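CIR protein (Plasmodium chabaudi chabaudi, PDB 6ZYV) is of unknown function but belongs to the variant Plasmodium interspersed repeat (PIR) proteins, whose ectodomains are probably displayed on infected red blood cells. Local coordinates at residues K13-I18 with I64-M69. The protein carries 5 engineered substitutions. Numbering follows the deposited sequence.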
ATOM      1  N   LYS A  13      -1.003  -3.910  -8.337  1.00 47.52           N
ATOM      2  CA  LYS A  13      -0.015  -4.419  -9.277  1.00 48.41           C
ATOM      3  C   LYS A  13       1.380  -3.949  -8.874  1.00 46.71           C
ATOM      4  O   LYS A  13       2.303  -4.748  -8.831  1.00 46.78           O
ATOM      5  CB  LYS A  13      -0.380  -3.878 -10.679  1.00 52.83           C
ATOM      6  CG  LYS A  13       0.014  -4.727 -11.864  1.00 60.12           C
ATOM      7  CD  LYS A  13      -1.078  -4.605 -12.934  1.00 66.94           C
ATOM      8  CE  LYS A  13      -0.585  -4.543 -14.351  1.00 72.97           C
ATOM      9  NZ  LYS A  13      -1.735  -4.393 -15.295  1.00 75.44           N
ATOM     10  N   ASP A  14       1.535  -2.656  -8.557  1.00 45.96           N
ATOM     11  CA  ASP A  14       2.831  -2.089  -8.193  1.00 45.70           C
ATOM     12  C   ASP A  14       3.360  -2.650  -6.894  1.00 45.70           C
ATOM     13  O   ASP A  14       4.541  -2.977  -6.819  1.00 45.69           O
ATOM     14  CB  ASP A  14       2.776  -0.552  -8.141  1.00 46.33           C
ATOM     15  CG  ASP A  14       2.418   0.096  -9.463  1.00 49.76           C
ATOM     16  OD1 ASP A  14       2.626  -0.548 -10.511  1.00 51.26           O
ATOM     17  OD2 ASP A  14       1.881   1.233  -9.443  1.00 51.10           O
ATOM     18  N   ILE A  15       2.483  -2.826  -5.891  1.00 45.81           N
ATOM     19  CA  ILE A  15       2.912  -3.391  -4.614  1.00 47.12           C
ATOM     20  C   ILE A  15       3.417  -4.821  -4.814  1.00 49.29           C
ATOM     21  O   ILE A  15       4.510  -5.154  -4.341  1.00 49.16           O
ATOM     22  CB  ILE A  15       1.808  -3.287  -3.515  1.00 46.86           C
ATOM     23  CG1 ILE A  15       1.597  -1.827  -3.089  1.00 46.71           C
ATOM     24  CG2 ILE A  15       2.153  -4.154  -2.321  1.00 47.49           C
ATOM     25  CD1 ILE A  15       0.459  -1.580  -2.131  1.00 46.93           C
ATOM     26  N   LYS A  16       2.678  -5.635  -5.597  1.00 51.27           N
ATOM     27  CA  LYS A  16       3.142  -6.999  -5.873  1.00 54.06           C
ATOM     28  C   LYS A  16       4.521  -7.017  -6.556  1.00 56.28           C
ATOM     29  O   LYS A  16       5.409  -7.797  -6.174  1.00 57.33           O
ATOM     30  CB  LYS A  16       2.121  -7.826  -6.673  1.00 57.42           C
ATOM     31  CG  LYS A  16       2.614  -9.266  -6.926  1.00 64.61           C
ATOM     32  CD  LYS A  16       1.770 -10.328  -6.210  1.00 71.84           C
ATOM     33  CE  LYS A  16       2.115 -11.760  -6.577  1.00 77.62           C
ATOM     34  NZ  LYS A  16       3.503 -12.102  -6.154  1.00 80.40           N
ATOM     35  N   LYS A  17       4.718  -6.114  -7.529  1.00 56.45           N
ATOM     36  CA  LYS A  17       5.986  -5.997  -8.255  1.00 57.49           C
ATOM     37  C   LYS A  17       7.154  -5.694  -7.282  1.00 58.80           C
ATOM     38  O   LYS A  17       8.146  -6.427  -7.273  1.00 58.87           O
ATOM     39  CB  LYS A  17       5.877  -4.906  -9.350  1.00 58.67           C
ATOM     40  CG  LYS A  17       6.073  -5.416 -10.772  1.00 63.86           C
ATOM     41  CD  LYS A  17       5.656  -4.381 -11.853  1.00 67.77           C
ATOM     42  CE  LYS A  17       4.188  -3.948 -11.781  1.00 70.44           C
ATOM     43  NZ  LYS A  17       3.904  -2.690 -12.554  1.00 70.62           N
ATOM     44  N   ILE A  18       7.002  -4.673  -6.406  1.00 59.05           N
ATOM     45  CA  ILE A  18       8.063  -4.342  -5.470  1.00 60.63           C
ATOM     46  C   ILE A  18       8.254  -5.438  -4.402  1.00 62.75           C
ATOM     47  O   ILE A  18       9.392  -5.713  -4.030  1.00 63.00           O
ATOM     48  CB  ILE A  18       7.938  -2.917  -4.857  1.00 60.69           C
ATOM     49  CG1 ILE A  18       9.265  -2.480  -4.218  1.00 61.74           C
ATOM     50  CG2 ILE A  18       6.788  -2.800  -3.867  1.00 60.37           C
ATOM     51  CD1 ILE A  18      10.474  -2.603  -5.147  1.00 63.01           C
ATOM     52  N   ILE A  64      10.444   4.468  -2.664  1.00 43.62           N
ATOM     53  CA  ILE A  64      10.514   5.595  -3.594  1.00 44.18           C
ATOM     54  C   ILE A  64      10.006   5.168  -4.969  1.00 44.06           C
ATOM     55  O   ILE A  64       9.202   5.881  -5.571  1.00 44.24           O
ATOM     56  CB  ILE A  64      11.932   6.176  -3.646  1.00 45.19           C
ATOM     57  CG1 ILE A  64      12.276   6.795  -2.284  1.00 46.19           C
ATOM     58  CG2 ILE A  64      12.095   7.187  -4.779  1.00 45.86           C
ATOM     59  CD1 ILE A  64      13.740   7.033  -2.122  1.00 47.21           C
ATOM     60  N   TRP A  65      10.367   3.955  -5.414  1.00 43.25           N
ATOM     61  CA  TRP A  65       9.840   3.411  -6.658  1.00 43.21           C
ATOM     62  C   TRP A  65       8.286   3.360  -6.623  1.00 43.01           C
ATOM     63  O   TRP A  65       7.660   3.794  -7.575  1.00 44.07           O
ATOM     64  CB  TRP A  65      10.436   2.021  -6.939  1.00 43.16           C
ATOM     65  CG  TRP A  65       9.979   1.429  -8.238  1.00 43.33           C
ATOM     66  CD1 TRP A  65      10.547   1.597  -9.468  1.00 44.74           C
ATOM     67  CD2 TRP A  65       8.846   0.579  -8.430  1.00 43.20           C
ATOM     68  NE1 TRP A  65       9.832   0.903 -10.417  1.00 45.40           N
ATOM     69  CE2 TRP A  65       8.764   0.291  -9.808  1.00 44.64           C
ATOM     70  CE3 TRP A  65       7.878   0.052  -7.576  1.00 43.25           C
ATOM     71  CZ2 TRP A  65       7.783  -0.545 -10.334  1.00 45.28           C
ATOM     72  CZ3 TRP A  65       6.881  -0.734  -8.106  1.00 44.30           C
ATOM     73  CH2 TRP A  65       6.858  -1.053  -9.466  1.00 44.93           C
ATOM     74  N   LEU A  66       7.684   2.921  -5.490  1.00 41.93           N
ATOM     75  CA  LEU A  66       6.239   2.877  -5.290  1.00 41.78           C
ATOM     76  C   LEU A  66       5.619   4.224  -5.447  1.00 40.88           C
ATOM     77  O   LEU A  66       4.654   4.338  -6.174  1.00 40.27           O
ATOM     78  CB  LEU A  66       5.842   2.361  -3.884  1.00 42.29           C
ATOM     79  CG  LEU A  66       5.505   0.891  -3.696  1.00 44.25           C
ATOM     80  CD1 LEU A  66       4.771   0.692  -2.347  1.00 43.53           C
ATOM     81  CD2 LEU A  66       4.709   0.323  -4.901  1.00 44.22           C
ATOM     82  N   LEU A  67       6.118   5.235  -4.711  1.00 40.90           N
ATOM     83  CA  LEU A  67       5.609   6.596  -4.783  1.00 41.22           C
ATOM     84  C   LEU A  67       5.707   7.156  -6.185  1.00 40.99           C
ATOM     85  O   LEU A  67       4.779   7.819  -6.627  1.00 41.63           O
ATOM     86  CB  LEU A  67       6.362   7.528  -3.819  1.00 42.45           C
ATOM     87  CG  LEU A  67       5.994   7.458  -2.351  1.00 45.32           C
ATOM     88  CD1 LEU A  67       6.821   8.492  -1.559  1.00 46.74           C
ATOM     89  CD2 LEU A  67       4.493   7.711  -2.151  1.00 45.76           C
ATOM     90  N   VAL A  68       6.819   6.894  -6.888  1.00 41.13           N
ATOM     91  CA  VAL A  68       6.988   7.367  -8.255  1.00 41.75           C
ATOM     92  C   VAL A  68       5.914   6.722  -9.173  1.00 41.55           C
ATOM     93  O   VAL A  68       5.236   7.424  -9.923  1.00 41.32           O
ATOM     94  CB  VAL A  68       8.427   7.133  -8.756  1.00 43.17           C
ATOM     95  CG1 VAL A  68       8.527   7.305 -10.270  1.00 43.35           C
ATOM     96  CG2 VAL A  68       9.402   8.081  -8.054  1.00 44.76           C
ATOM     97  N   MET A  69       5.707   5.409  -9.041  1.00 41.06           N
ATOM     98  CA  MET A  69       4.701   4.701  -9.826  1.00 41.36           C
ATOM     99  C   MET A  69       3.294   5.156  -9.515  1.00 42.15           C
ATOM    100  O   MET A  69       2.505   5.280 -10.430  1.00 43.81           O
ATOM    101  CB  MET A  69       4.795   3.184  -9.599  1.00 41.27           C
ATOM    102  CG  MET A  69       6.034   2.577 -10.169  1.00 43.22           C
ATOM    103  SD  MET A  69       6.215   2.777 -11.956  1.00 47.15           S
ATOM    104  CE  MET A  69       4.755   1.868 -12.547  1.00 41.06           C
TER
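The indole of Trp-65 reaches across to the helix of Asp-14, Lys-17 and Ile-18. The motif is antiparallel helix-helix packing in the all-helical PIR ectodomain, between helices 8-20 and 55-71. Met-69, one turn on from Trp-65 in its own helix, lays CG over one face of the indole, 3.5 Å above the ring plane and offset toward the rim. At the ring edge, close to the plane, CZ3 of Trp-65 lies 3.5 Å from the backbone O of Asp-14. CB of Lys-17 and CB of Ile-18 approach the benzo part obliquely. With chi1 at -177° the indole swings away from its own backbone N and reaches over to helix 8-20.

The segment axes are 10.2 Å apart, with N-to-C directions at 157°. No hydrogen bond joins the two segments. The O of Asp-14 accepts the helical bond from Ile-18 N while the indole edge sits against it.

Beside the tryptophan, Leu-66 fills the apolar side of the interface. Its CD2 lies 3.9 Å from CG2 of Ile-18, and its CD1 meets CG1 of Ile-15. Trp-94 of helix 81-101 touches all three side chains, so the apolar layer continues into a third helix. Leu-37 and Tyr-38, from a loop, add contacts to Trp-65 and Ile-18 respectively.

The other flank is more polar. Lys-17 bends at chi3 (-60°) and brings NZ back to Asp-14 in a salt bridge, which probably helps to hold the carboxylate. Lys-17 NZ meets Asp-14 OD1 nearly head-on to the C-O bond at 3.2 Å. OD2 of Asp-14 rests 3.5 Å from CB of Met-69.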